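Sulfur oxidation protein SOXB (Thermus thermophilus, PDB 2WDD) probably hydrolyses the sulfur-sulfur bond of cysteine S-thiosulfonate on a carrier protein, releasing sulfate in the Sox sulfur oxidation pathway, with two manganese ions bound. Local coordinates at residues 267-272 with 282-287. Residues are numbered along the deposited sequence; the frame is centred on the assembly and turned at random.
Sequences QLDAAL and ILSGHT. With MN (manganese (II) ion), chain H.
Ile282 lays its CG2 methyl against the carboxylate of Asp269, with CG2 to OD2 at 3.4 Å, while its CD1 reaches back to the helix backbone, 3.6 Å from Asp269 O. The two branches thus straddle one residue: chi1 of -64° sets CG2 anti to the backbone N, on the side facing the acid group. In one of its two deposited conformers Ser284 donates OG to Asp269 OD2 over 2.6 Å. There the hydroxyl meets OD2 on the anti side, 24° out of the carboxylate plane. A water lies 2.7 Å from Asp269 OD2 and 2.8 Å from Gly285 O, placed to bridge the helix and the turn leaving the strand. Asp269 OD1 is gripped separately by Ser262 OG and Asn264 ND2; this pair should limit the rotation of the buried carboxylate, aided at OD2 when Ser284 is in that conformer. With an alanine at this position, Ser262, Asn264 and, in its bonding conformer, Ser284 would probably lose their carboxylate partner, the water would keep only Gly285 O of the two acceptors, and a gap is likely to open beside the Ile282 methyl. Beyond the turn, His286 binds manganese through ND1 at 2.3 Å, together with His163, His263, Asp132 and a water that also donates to His286 O, and Thr287 OG1 ties back to Met266 N at the start of the helix. The contact therefore lies within a beta-alpha-beta unit: helix 266-273 packs on strand 281-284, which runs parallel between strands 257-262 and 300-304; His263 directly follows strand 257-262, and His286 comes two residues after strand 281-284.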
loop_
_atom_site.group_PDB
_atom_site.type_symbol
_atom_site.label_atom_id
_atom_site.label_comp_id
_atom_site.label_asym_id
_atom_site.label_seq_id
_atom_site.Cartn_x
_atom_site.Cartn_y
_atom_site.Cartn_z
ATOM N N GLN A 267 -2.142 -12.128 -2.822
ATOM C CA GLN A 267 -2.860 -13.389 -2.665
ATOM C C GLN A 267 -3.657 -13.684 -3.923
ATOM O O GLN A 267 -3.729 -14.833 -4.371
ATOM C CB GLN A 267 -3.778 -13.348 -1.445
ATOM C CG GLN A 267 -3.030 -13.053 -0.140
ATOM C CD GLN A 267 -1.861 -14.001 0.078
ATOM O OE1 GLN A 267 -2.024 -15.221 0.032
ATOM N NE2 GLN A 267 -0.677 -13.444 0.326
ATOM N N LEU A 268 -4.228 -12.646 -4.520
ATOM C CA LEU A 268 -4.946 -12.836 -5.772
ATOM C C LEU A 268 -3.953 -13.239 -6.870
ATOM O O LEU A 268 -4.228 -14.117 -7.683
ATOM C CB LEU A 268 -5.723 -11.579 -6.143
ATOM C CG LEU A 268 -6.510 -11.629 -7.450
ATOM C CD1 LEU A 268 -7.375 -12.900 -7.535
ATOM C CD2 LEU A 268 -7.371 -10.368 -7.563
ATOM N N ASP A 269 -2.774 -12.623 -6.874
ATOM C CA ASP A 269 -1.758 -13.005 -7.839
ATOM C C ASP A 269 -1.401 -14.482 -7.661
ATOM O O ASP A 269 -1.178 -15.188 -8.649
ATOM C CB ASP A 269 -0.500 -12.164 -7.653
ATOM C CG ASP A 269 -0.647 -10.756 -8.202
ATOM O OD1 ASP A 269 -1.464 -10.556 -9.131
ATOM O OD2 ASP A 269 0.118 -9.872 -7.749
ATOM N N ALA A 270 -1.294 -14.942 -6.412
ATOM C CA ALA A 270 -0.937 -16.347 -6.173
ATOM C C ALA A 270 -2.019 -17.272 -6.725
ATOM O O ALA A 270 -1.712 -18.333 -7.281
ATOM C CB ALA A 270 -0.707 -16.610 -4.684
ATOM N N ALA A 271 -3.279 -16.870 -6.581
ATOM C CA ALA A 271 -4.389 -17.673 -7.091
ATOM C C ALA A 271 -4.316 -17.736 -8.616
ATOM O O ALA A 271 -4.537 -18.794 -9.213
ATOM C CB ALA A 271 -5.727 -17.089 -6.637
ATOM N N LEU A 272 -3.979 -16.612 -9.246
ATOM C CA LEU A 272 -3.852 -16.560 -10.699
ATOM C C LEU A 272 -2.696 -17.421 -11.201
ATOM O O LEU A 272 -2.775 -18.002 -12.288
ATOM C CB LEU A 272 -3.671 -15.120 -11.179
ATOM C CG LEU A 272 -4.897 -14.217 -11.020
ATOM C CD1 LEU A 272 -4.532 -12.782 -11.379
ATOM C CD2 LEU A 272 -6.051 -14.722 -11.897
ATOM N N ILE A 282 5.619 -12.701 -11.414
ATOM C CA ILE A 282 4.613 -11.685 -11.081
ATOM C C ILE A 282 5.294 -10.717 -10.124
ATOM O O ILE A 282 5.881 -11.156 -9.126
ATOM C CB ILE A 282 3.334 -12.258 -10.408
ATOM C CG1 ILE A 282 2.593 -13.199 -11.359
ATOM C CG2 ILE A 282 2.383 -11.102 -10.017
ATOM C CD1 ILE A 282 1.472 -13.992 -10.710
ATOM N N LEU A 283 5.203 -9.423 -10.432
ATOM C CA LEU A 283 5.701 -8.334 -9.591
ATOM C C LEU A 283 4.392 -7.857 -8.940
ATOM O O LEU A 283 3.538 -7.246 -9.597
ATOM C CB LEU A 283 6.355 -7.243 -10.450
ATOM C CG LEU A 283 7.598 -7.757 -11.204
ATOM C CD1 LEU A 283 8.197 -6.691 -12.113
ATOM C CD2 LEU A 283 8.656 -8.321 -10.221
ATOM N N SER A 284 4.224 -8.220 -7.670
ATOM C CA SER A 284 2.982 -7.993 -6.930
ATOM C C SER A 284 2.923 -6.736 -6.081
ATOM O O SER A 284 3.583 -6.647 -5.041
ATOM C CB SER A 284 2.681 -9.193 -6.012
ATOM O OG SER A 284 2.451 -10.395 -6.726
ATOM N N GLY A 285 2.079 -5.797 -6.490
ATOM C CA GLY A 285 1.855 -4.578 -5.733
ATOM C C GLY A 285 0.577 -4.715 -4.922
ATOM O O GLY A 285 0.072 -5.812 -4.720
ATOM N N HIS A 286 0.053 -3.576 -4.473
ATOM C CA HIS A 286 -1.210 -3.498 -3.740
ATOM C C HIS A 286 -1.220 -3.904 -2.272
ATOM O O HIS A 286 -1.776 -3.205 -1.419
ATOM C CB HIS A 286 -2.362 -4.185 -4.472
ATOM C CG HIS A 286 -3.686 -3.954 -3.807
ATOM N ND1 HIS A 286 -4.238 -2.695 -3.687
ATOM C CD2 HIS A 286 -4.505 -4.792 -3.129
ATOM C CE1 HIS A 286 -5.355 -2.772 -2.986
ATOM N NE2 HIS A 286 -5.546 -4.034 -2.641
ATOM N N THR A 287 -0.679 -5.077 -1.978
ATOM C CA THR A 287 -0.687 -5.550 -0.605
ATOM C C THR A 287 0.493 -5.039 0.243
ATOM O O THR A 287 0.522 -5.252 1.464
ATOM C CB THR A 287 -0.861 -7.080 -0.533
ATOM O OG1 THR A 287 -0.055 -7.701 -1.545
ATOM C CG2 THR A 287 -2.327 -7.469 -0.760
HETATM MN MN MN H . -3.513 -0.548 -4.141
HETATM O O HOH W 1 -0.515 -7.359 -7.007
HETATM O O HOH W 2 -2.551 -0.651 -2.260
#